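Local coordinates for protein alpha-/beta-galactoside alpha-2,3-sialyltransferase (Photobacterium phosphoreum, PDB 2ZWI) that probably transfers sialic acid from a CMP-activated donor to galactosides in alpha-2,3 linkage, and holds cytidine monophosphate in its ligand pocket, at residues D176-E179 / P183-S186; G161-Y166 / S192-Q197; Y121-L126 / N154-I159. All coordinates share one frame; numbering follows the deposited sequence.

Interaction 1 of 3, residues D176-E179 / P183-S186; sequences DIFE and PLTS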
# COMPACT_ATOMS: atom_id res chain seq x y z
N ASP A 176 -5.67 -13.13 1.89
CA ASP A 176 -6.32 -14.08 2.81
C ASP A 176 -7.42 -13.44 3.69
O ASP A 176 -7.96 -14.11 4.58
CB ASP A 176 -5.27 -14.77 3.70
CG ASP A 176 -4.45 -13.79 4.53
OD1 ASP A 176 -4.26 -12.63 4.08
OD2 ASP A 176 -4.00 -14.17 5.63
N ILE A 177 -7.74 -12.18 3.43
CA ILE A 177 -8.91 -11.54 4.04
C ILE A 177 -10.19 -12.37 3.77
O ILE A 177 -11.08 -12.44 4.62
CB ILE A 177 -9.09 -10.05 3.58
CG1 ILE A 177 -10.16 -9.32 4.42
CG2 ILE A 177 -9.39 -9.96 2.08
CD1 ILE A 177 -9.82 -9.15 5.91
N PHE A 178 -10.24 -13.01 2.61
CA PHE A 178 -11.39 -13.84 2.23
C PHE A 178 -11.40 -15.21 2.90
O PHE A 178 -12.32 -16.01 2.67
CB PHE A 178 -11.47 -14.00 0.70
CG PHE A 178 -11.65 -12.69 -0.02
CD1 PHE A 178 -12.89 -12.04 -0.01
CD2 PHE A 178 -10.60 -12.12 -0.72
CE1 PHE A 178 -13.07 -10.83 -0.68
CE2 PHE A 178 -10.77 -10.91 -1.40
CZ PHE A 178 -12.01 -10.26 -1.37
N GLU A 179 -10.40 -15.48 3.73
CA GLU A 179 -10.33 -16.72 4.51
C GLU A 179 -10.39 -16.46 6.01
O GLU A 179 -10.04 -17.34 6.80
CB GLU A 179 -9.07 -17.53 4.15
CG GLU A 179 -9.26 -18.49 2.99
CD GLU A 179 -9.42 -17.78 1.66
OE1 GLU A 179 -8.62 -16.85 1.39
OE2 GLU A 179 -10.34 -18.14 0.90
N PRO A 183 -17.71 -12.34 6.80
CA PRO A 183 -18.59 -12.83 5.73
C PRO A 183 -18.40 -12.05 4.43
O PRO A 183 -19.03 -11.02 4.21
CB PRO A 183 -20.01 -12.60 6.28
CG PRO A 183 -19.83 -12.25 7.75
CD PRO A 183 -18.47 -11.62 7.84
N LEU A 184 -17.51 -12.54 3.58
CA LEU A 184 -17.21 -11.86 2.32
C LEU A 184 -17.37 -12.77 1.10
O LEU A 184 -16.85 -12.47 0.02
CB LEU A 184 -15.82 -11.24 2.38
CG LEU A 184 -15.62 -9.99 3.24
CD1 LEU A 184 -14.13 -9.66 3.39
CD2 LEU A 184 -16.38 -8.79 2.68
N THR A 185 -18.13 -13.85 1.27
CA THR A 185 -18.39 -14.82 0.20
C THR A 185 -18.89 -14.13 -1.07
O THR A 185 -18.42 -14.43 -2.17
CB THR A 185 -19.41 -15.91 0.66
OG1 THR A 185 -18.87 -16.61 1.79
CG2 THR A 185 -19.68 -16.93 -0.44
N SER A 186 -19.82 -13.18 -0.91
CA SER A 186 -20.38 -12.44 -2.05
C SER A 186 -19.33 -11.79 -2.94
O SER A 186 -19.41 -11.88 -4.17
CB SER A 186 -21.37 -11.39 -1.55
OG SER A 186 -22.45 -12.03 -0.88
O HOH W 1 -15.53 -14.72 3.12
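Leu184 packs against Ile177 and Phe178, each touched by a different part of its side chain. The leucine points at the 176-179 turn from its first bond. Its CB lies 3.9 Å from Phe178 CD1. The approach to that ring is oblique, and the two side chains run at about a right angle. CG stands beside the backbone N and anti to the carbonyl carbon (chi1 -73°). From there the chain forks. Branch CD1 reaches Ile177, with Leu184 CD1 4.1 Å from Ile177 CG1. Branch CD2 goes to helix 114-125 and packs on Phe123 and Ser124.

Ile177 CG2 sits 3.7 Å above one face of the Phe178 ring, toward the rim. The same ring also touches Leu187, Lys188 and Ile191 of helix 185-191.

No direct hydrogen bond joins the two segments. Water 1 spans them instead. Leu184 N donates to this water at 3.0 Å, and the water gives a weak bond of 3.5 Å to Phe178 O. The turn has its own backbone bond, from Glu179 N to Asp176 O (2.9 Å). At its start, Asp176 forms a salt bridge with Arg174. The other segment is tied to helix 128-147 through a hydrogen bond between Pro183 O and Gln131 NE2.

Leu184 is the N-cap residue of helix 185-191, so the contact joins the start of that helix to the short 3-10 segment before it. This is the connection inside a beta-alpha-beta unit, from strand 168-172 through the helix to the parallel strand 195-197, as expected in a Rossmann-like domain of a GT-B glycosyltransferase.

Interaction 2 of 3, residues G161-Y166 / S192-Q197; sequences GFSQLY and SNNIKQ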
# COMPACT_ATOMS: atom_id res chain seq x y z
N GLY A 161 -14.62 -4.35 -8.47
CA GLY A 161 -15.60 -4.89 -9.41
C GLY A 161 -15.23 -4.83 -10.88
O GLY A 161 -16.08 -5.11 -11.74
N PHE A 162 -13.98 -4.48 -11.18
CA PHE A 162 -13.54 -4.25 -12.57
C PHE A 162 -13.33 -5.53 -13.39
O PHE A 162 -13.39 -5.48 -14.63
CB PHE A 162 -12.25 -3.42 -12.62
CG PHE A 162 -12.45 -1.95 -12.40
CD1 PHE A 162 -12.35 -1.05 -13.46
CD2 PHE A 162 -12.72 -1.45 -11.11
CE1 PHE A 162 -12.53 0.32 -13.26
CE2 PHE A 162 -12.89 -0.08 -10.90
CZ PHE A 162 -12.80 0.81 -11.97
N SER A 163 -13.06 -6.67 -12.73
CA SER A 163 -12.88 -7.93 -13.47
C SER A 163 -14.15 -8.38 -14.22
O SER A 163 -14.10 -9.26 -15.10
CB SER A 163 -12.33 -9.05 -12.57
OG SER A 163 -13.35 -9.61 -11.75
N GLN A 164 -15.29 -7.77 -13.88
CA GLN A 164 -16.53 -7.94 -14.64
C GLN A 164 -16.45 -7.31 -16.03
O GLN A 164 -17.19 -7.69 -16.93
CB GLN A 164 -17.72 -7.34 -13.86
CG GLN A 164 -17.99 -8.02 -12.52
CD GLN A 164 -18.99 -7.27 -11.65
OE1 GLN A 164 -20.10 -7.75 -11.41
NE2 GLN A 164 -18.62 -6.08 -11.18
N LEU A 165 -15.54 -6.36 -16.20
CA LEU A 165 -15.46 -5.58 -17.44
C LEU A 165 -14.20 -5.82 -18.26
O LEU A 165 -14.25 -5.77 -19.49
CB LEU A 165 -15.57 -4.08 -17.15
CG LEU A 165 -16.91 -3.42 -16.80
CD1 LEU A 165 -17.99 -3.80 -17.80
CD2 LEU A 165 -17.33 -3.77 -15.39
N TYR A 166 -13.07 -6.03 -17.57
CA TYR A 166 -11.77 -6.17 -18.20
C TYR A 166 -10.97 -7.27 -17.52
O TYR A 166 -11.21 -7.57 -16.34
CB TYR A 166 -10.98 -4.84 -18.11
CG TYR A 166 -11.68 -3.66 -18.76
CD1 TYR A 166 -12.54 -2.85 -18.02
CD2 TYR A 166 -11.49 -3.36 -20.11
CE1 TYR A 166 -13.20 -1.77 -18.61
CE2 TYR A 166 -12.15 -2.28 -20.71
CZ TYR A 166 -13.00 -1.49 -19.95
OH TYR A 166 -13.65 -0.43 -20.53
N SER A 192 -12.34 -14.27 -7.06
CA SER A 192 -11.50 -15.38 -6.56
C SER A 192 -10.36 -15.78 -7.51
O SER A 192 -9.26 -16.13 -7.05
CB SER A 192 -12.34 -16.60 -6.14
OG SER A 192 -13.02 -17.19 -7.24
N ASN A 193 -10.61 -15.70 -8.81
CA ASN A 193 -9.58 -16.01 -9.82
C ASN A 193 -8.71 -14.80 -10.21
O ASN A 193 -7.78 -14.93 -11.02
CB ASN A 193 -10.22 -16.61 -11.07
CG ASN A 193 -10.79 -17.98 -10.82
OD1 ASN A 193 -10.22 -18.79 -10.08
ND2 ASN A 193 -11.92 -18.26 -11.46
N ASN A 194 -9.03 -13.65 -9.63
CA ASN A 194 -8.40 -12.38 -10.00
C ASN A 194 -7.48 -11.79 -8.92
O ASN A 194 -7.01 -10.67 -9.07
CB ASN A 194 -9.51 -11.36 -10.34
CG ASN A 194 -10.55 -11.92 -11.31
OD1 ASN A 194 -10.21 -12.39 -12.40
ND2 ASN A 194 -11.81 -11.87 -10.91
N ILE A 195 -7.23 -12.54 -7.85
CA ILE A 195 -6.48 -12.04 -6.70
C ILE A 195 -5.05 -12.58 -6.68
O ILE A 195 -4.83 -13.77 -6.91
CB ILE A 195 -7.15 -12.46 -5.35
CG1 ILE A 195 -8.61 -12.00 -5.27
CG2 ILE A 195 -6.37 -11.93 -4.16
CD1 ILE A 195 -8.79 -10.50 -5.26
N LYS A 196 -4.10 -11.68 -6.44
CA LYS A 196 -2.71 -12.03 -6.11
C LYS A 196 -2.38 -11.49 -4.73
O LYS A 196 -2.78 -10.38 -4.40
CB LYS A 196 -1.73 -11.43 -7.12
CG LYS A 196 -1.60 -12.21 -8.41
CD LYS A 196 -0.61 -11.59 -9.35
CE LYS A 196 -0.56 -12.38 -10.65
NZ LYS A 196 0.44 -11.81 -11.57
N GLN A 197 -1.66 -12.29 -3.94
CA GLN A 197 -1.06 -11.84 -2.69
C GLN A 197 0.18 -11.01 -3.01
O GLN A 197 1.06 -11.48 -3.73
CB GLN A 197 -0.69 -13.04 -1.80
CG GLN A 197 0.17 -12.71 -0.56
CD GLN A 197 -0.50 -11.70 0.34
OE1 GLN A 197 -1.67 -11.84 0.68
NE2 GLN A 197 0.23 -10.64 0.68
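Ser163 and Asn194 meet through their polar ends, and this pair makes the whole contact. Asn194 ND2 lies 2.9 Å from Ser163 OG, but the angle is poor and the pair does not count as a hydrogen bond. The amide nitrogen also comes up against carbon, with Asn194 ND2 3.3 Å from Ser163 CB. The serine thus meets the amide with both its hydroxyl and its methylene. Both residues aim their first side-chain bond at the opposite segment, and Ser163 OG, set between its own backbone N and carbonyl carbon (chi1 79°), is thereby brought to Asn194 ND2.

The next shell holds the serine's turn in shape. Phe162 O takes two backbone bonds, from Leu165 N at 2.8 Å and from Tyr166 N at 3.0 Å. Gln164 turns back across the turn, and its NE2 gives Gly161 O an almost straight bond of 2.8 Å, with an N-H...O angle of 178°. That donor lies in the carbonyl plane, on a lone pair of the oxygen. Gln164 NE2 is also bonded to Ser138 OG of helix 128-147, which ties the turn to that helix.

Farther out, Phe162 goes inward to helix 86-98, meets the ring of Phe109, and touches Ile142. Tyr166 OH is bonded to Glu97. On segment 192-197, Asn194 pairs through the backbone with Tyr170, and Lys196 with Tyr170 and Met172, all of strand 168-172. The partly exposed contact therefore lies where the 161-166 turn leads into strand 168-172, beside the start of strand 195-197, the outermost strand of the parallel sheet on that side.

Interaction 3 of 3, residues Y121-L126 / N154-I159; sequences YDFSRL and NSIENI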
# COMPACT_ATOMS: atom_id res chain seq x y z
N TYR A 121 -14.06 -4.60 5.90
CA TYR A 121 -14.69 -4.93 7.17
C TYR A 121 -16.12 -4.39 7.24
O TYR A 121 -17.05 -5.12 7.57
CB TYR A 121 -13.88 -4.42 8.36
CG TYR A 121 -14.50 -4.84 9.67
CD1 TYR A 121 -14.23 -6.10 10.21
CD2 TYR A 121 -15.39 -4.01 10.35
CE1 TYR A 121 -14.82 -6.52 11.39
CE2 TYR A 121 -15.98 -4.42 11.57
CZ TYR A 121 -15.68 -5.68 12.07
OH TYR A 121 -16.24 -6.12 13.24
N ASP A 122 -16.27 -3.12 6.90
CA ASP A 122 -17.57 -2.46 6.92
C ASP A 122 -18.56 -3.18 6.00
O ASP A 122 -19.68 -3.48 6.39
CB ASP A 122 -17.44 -0.98 6.56
CG ASP A 122 -16.86 -0.13 7.71
OD1 ASP A 122 -17.00 -0.52 8.89
OD2 ASP A 122 -16.28 0.94 7.43
N PHE A 123 -18.11 -3.47 4.78
CA PHE A 123 -18.91 -4.18 3.80
C PHE A 123 -19.33 -5.56 4.30
O PHE A 123 -20.46 -6.00 4.04
CB PHE A 123 -18.13 -4.28 2.49
CG PHE A 123 -18.90 -4.90 1.35
CD1 PHE A 123 -19.67 -4.10 0.50
CD2 PHE A 123 -18.82 -6.27 1.11
CE1 PHE A 123 -20.39 -4.68 -0.56
CE2 PHE A 123 -19.53 -6.85 0.06
CZ PHE A 123 -20.31 -6.05 -0.78
N SER A 124 -18.44 -6.24 5.02
CA SER A 124 -18.71 -7.58 5.58
C SER A 124 -19.78 -7.56 6.67
O SER A 124 -20.35 -8.60 6.98
CB SER A 124 -17.43 -8.23 6.14
OG SER A 124 -17.15 -7.77 7.44
N ARG A 125 -20.02 -6.39 7.27
CA ARG A 125 -21.08 -6.25 8.30
C ARG A 125 -22.47 -6.21 7.69
O ARG A 125 -23.47 -6.46 8.38
CB ARG A 125 -20.88 -4.97 9.14
CG ARG A 125 -19.55 -4.82 9.91
CD ARG A 125 -19.32 -5.92 10.92
NE ARG A 125 -18.67 -7.06 10.28
CZ ARG A 125 -18.31 -8.19 10.89
NH1 ARG A 125 -18.55 -8.36 12.19
NH2 ARG A 125 -17.72 -9.15 10.19
N LEU A 126 -22.54 -5.89 6.39
CA LEU A 126 -23.82 -5.81 5.67
C LEU A 126 -24.47 -7.18 5.60
O LEU A 126 -23.77 -8.19 5.50
CB LEU A 126 -23.61 -5.26 4.26
CG LEU A 126 -23.58 -3.75 4.01
CD1 LEU A 126 -22.36 -3.08 4.60
CD2 LEU A 126 -23.62 -3.50 2.53
N ASN A 154 -15.98 5.30 -5.05
CA ASN A 154 -14.99 4.29 -4.72
C ASN A 154 -15.40 3.34 -3.57
O ASN A 154 -14.64 3.07 -2.64
CB ASN A 154 -13.59 4.89 -4.55
CG ASN A 154 -13.46 5.80 -3.35
OD1 ASN A 154 -14.45 6.15 -2.70
ND2 ASN A 154 -12.24 6.17 -3.04
N SER A 155 -16.63 2.85 -3.66
CA SER A 155 -17.14 1.87 -2.71
C SER A 155 -16.45 0.52 -2.97
O SER A 155 -15.87 0.32 -4.04
CB SER A 155 -18.65 1.74 -2.90
OG SER A 155 -18.92 1.30 -4.22
N ILE A 156 -16.52 -0.38 -2.00
CA ILE A 156 -15.90 -1.71 -2.12
C ILE A 156 -16.34 -2.47 -3.37
O ILE A 156 -15.49 -2.98 -4.13
CB ILE A 156 -16.15 -2.57 -0.85
CG1 ILE A 156 -15.08 -2.28 0.19
CG2 ILE A 156 -16.19 -4.09 -1.19
CD1 ILE A 156 -13.63 -2.24 -0.35
N GLU A 157 -17.65 -2.52 -3.60
CA GLU A 157 -18.20 -3.26 -4.74
C GLU A 157 -17.71 -2.72 -6.10
O GLU A 157 -17.58 -3.48 -7.07
CB GLU A 157 -19.73 -3.32 -4.66
CG GLU A 157 -20.48 -1.97 -4.78
CD GLU A 157 -20.70 -1.26 -3.45
OE1 GLU A 157 -20.00 -1.54 -2.45
OE2 GLU A 157 -21.59 -0.39 -3.41
N ASN A 158 -17.43 -1.42 -6.16
CA ASN A 158 -16.96 -0.77 -7.39
C ASN A 158 -15.47 -0.95 -7.63
O ASN A 158 -15.07 -1.42 -8.70
CB ASN A 158 -17.30 0.73 -7.38
CG ASN A 158 -18.78 0.99 -7.62
OD1 ASN A 158 -19.53 0.08 -7.94
ND2 ASN A 158 -19.20 2.24 -7.48
N ILE A 159 -14.67 -0.58 -6.64
CA ILE A 159 -13.21 -0.67 -6.77
C ILE A 159 -12.73 -2.12 -6.94
O ILE A 159 -11.79 -2.36 -7.68
CB ILE A 159 -12.45 0.09 -5.64
CG1 ILE A 159 -12.62 -0.60 -4.27
CG2 ILE A 159 -12.93 1.54 -5.59
CD1 ILE A 159 -11.87 0.10 -3.14
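The Phe123 ring receives Ile156 on one of its faces. Ile156 CG2 stands 4.0 Å from the centroid of the Phe123 ring and 18° off the ring normal, a CH-pi contact shifted toward the rim at Phe123 CG. Glu157 reaches the same ring obliquely, with its OE1 3.7 Å from Phe123 CE1. The carboxylate and the ring are turned 39° from each other. Phe123 gets to this place because its CG is anti to the backbone N (chi1 -175°), which swings the ring out from the helix. Glu157 starts at an angle to the contact, and a bend at chi2 brings its end to the ring.

A second pair of flat groups lies within 121-126. The Arg125 guanidinium is laid against the Tyr121 ring, with Tyr121 CZ 3.6 Å above its plane. At the guanidinium edge, Arg125 NE and NH2 both donate to Ser124 OG, at 3.3 Å and 3.1 Å. Ser124 OG in turn donates to Tyr121 O at 2.7 Å. The hydroxyl thus links the arginine to the helix backbone and holds the guanidinium flat against the tyrosine.

On the other segment Ser155 is the N-cap of the short helix 156-159, and Ile159 N bonds back to Ser155 O at 3.0 Å. Asn154 is bonded to Arg119, which ties this end to helix 114-125 as well. Helix 128-147 flanks the contact through Gln131, which touches Phe123, and Lys134, which touches Glu157. Tyr121 faces the other way, onto helix 350-357, so helix 114-125 lies between that helix and 156-159.

In the fold
The three contacts lie in the part of the chain that carries the parallel sheet of strand 3-10, away from the annotated zinc and nucleotide sites. Along the chain interaction 3 closes first. Interaction 2 follows directly in sequence, and interaction 1 is nested inside its loop. The centres of interactions 1 and 3 are about 12 Å apart. Those of interactions 1 and 2 are about 14 Å apart, and those of interactions 2 and 3 about 15 Å. Only 1 and 3 touch, across helix 114-125. Interactions 1 and 2 share the route from helix 185-191 into strand 195-197. Interaction 3 packs two helices together, while 1 and 2 lie by the helix and strand at the 195-197 edge of the sheet.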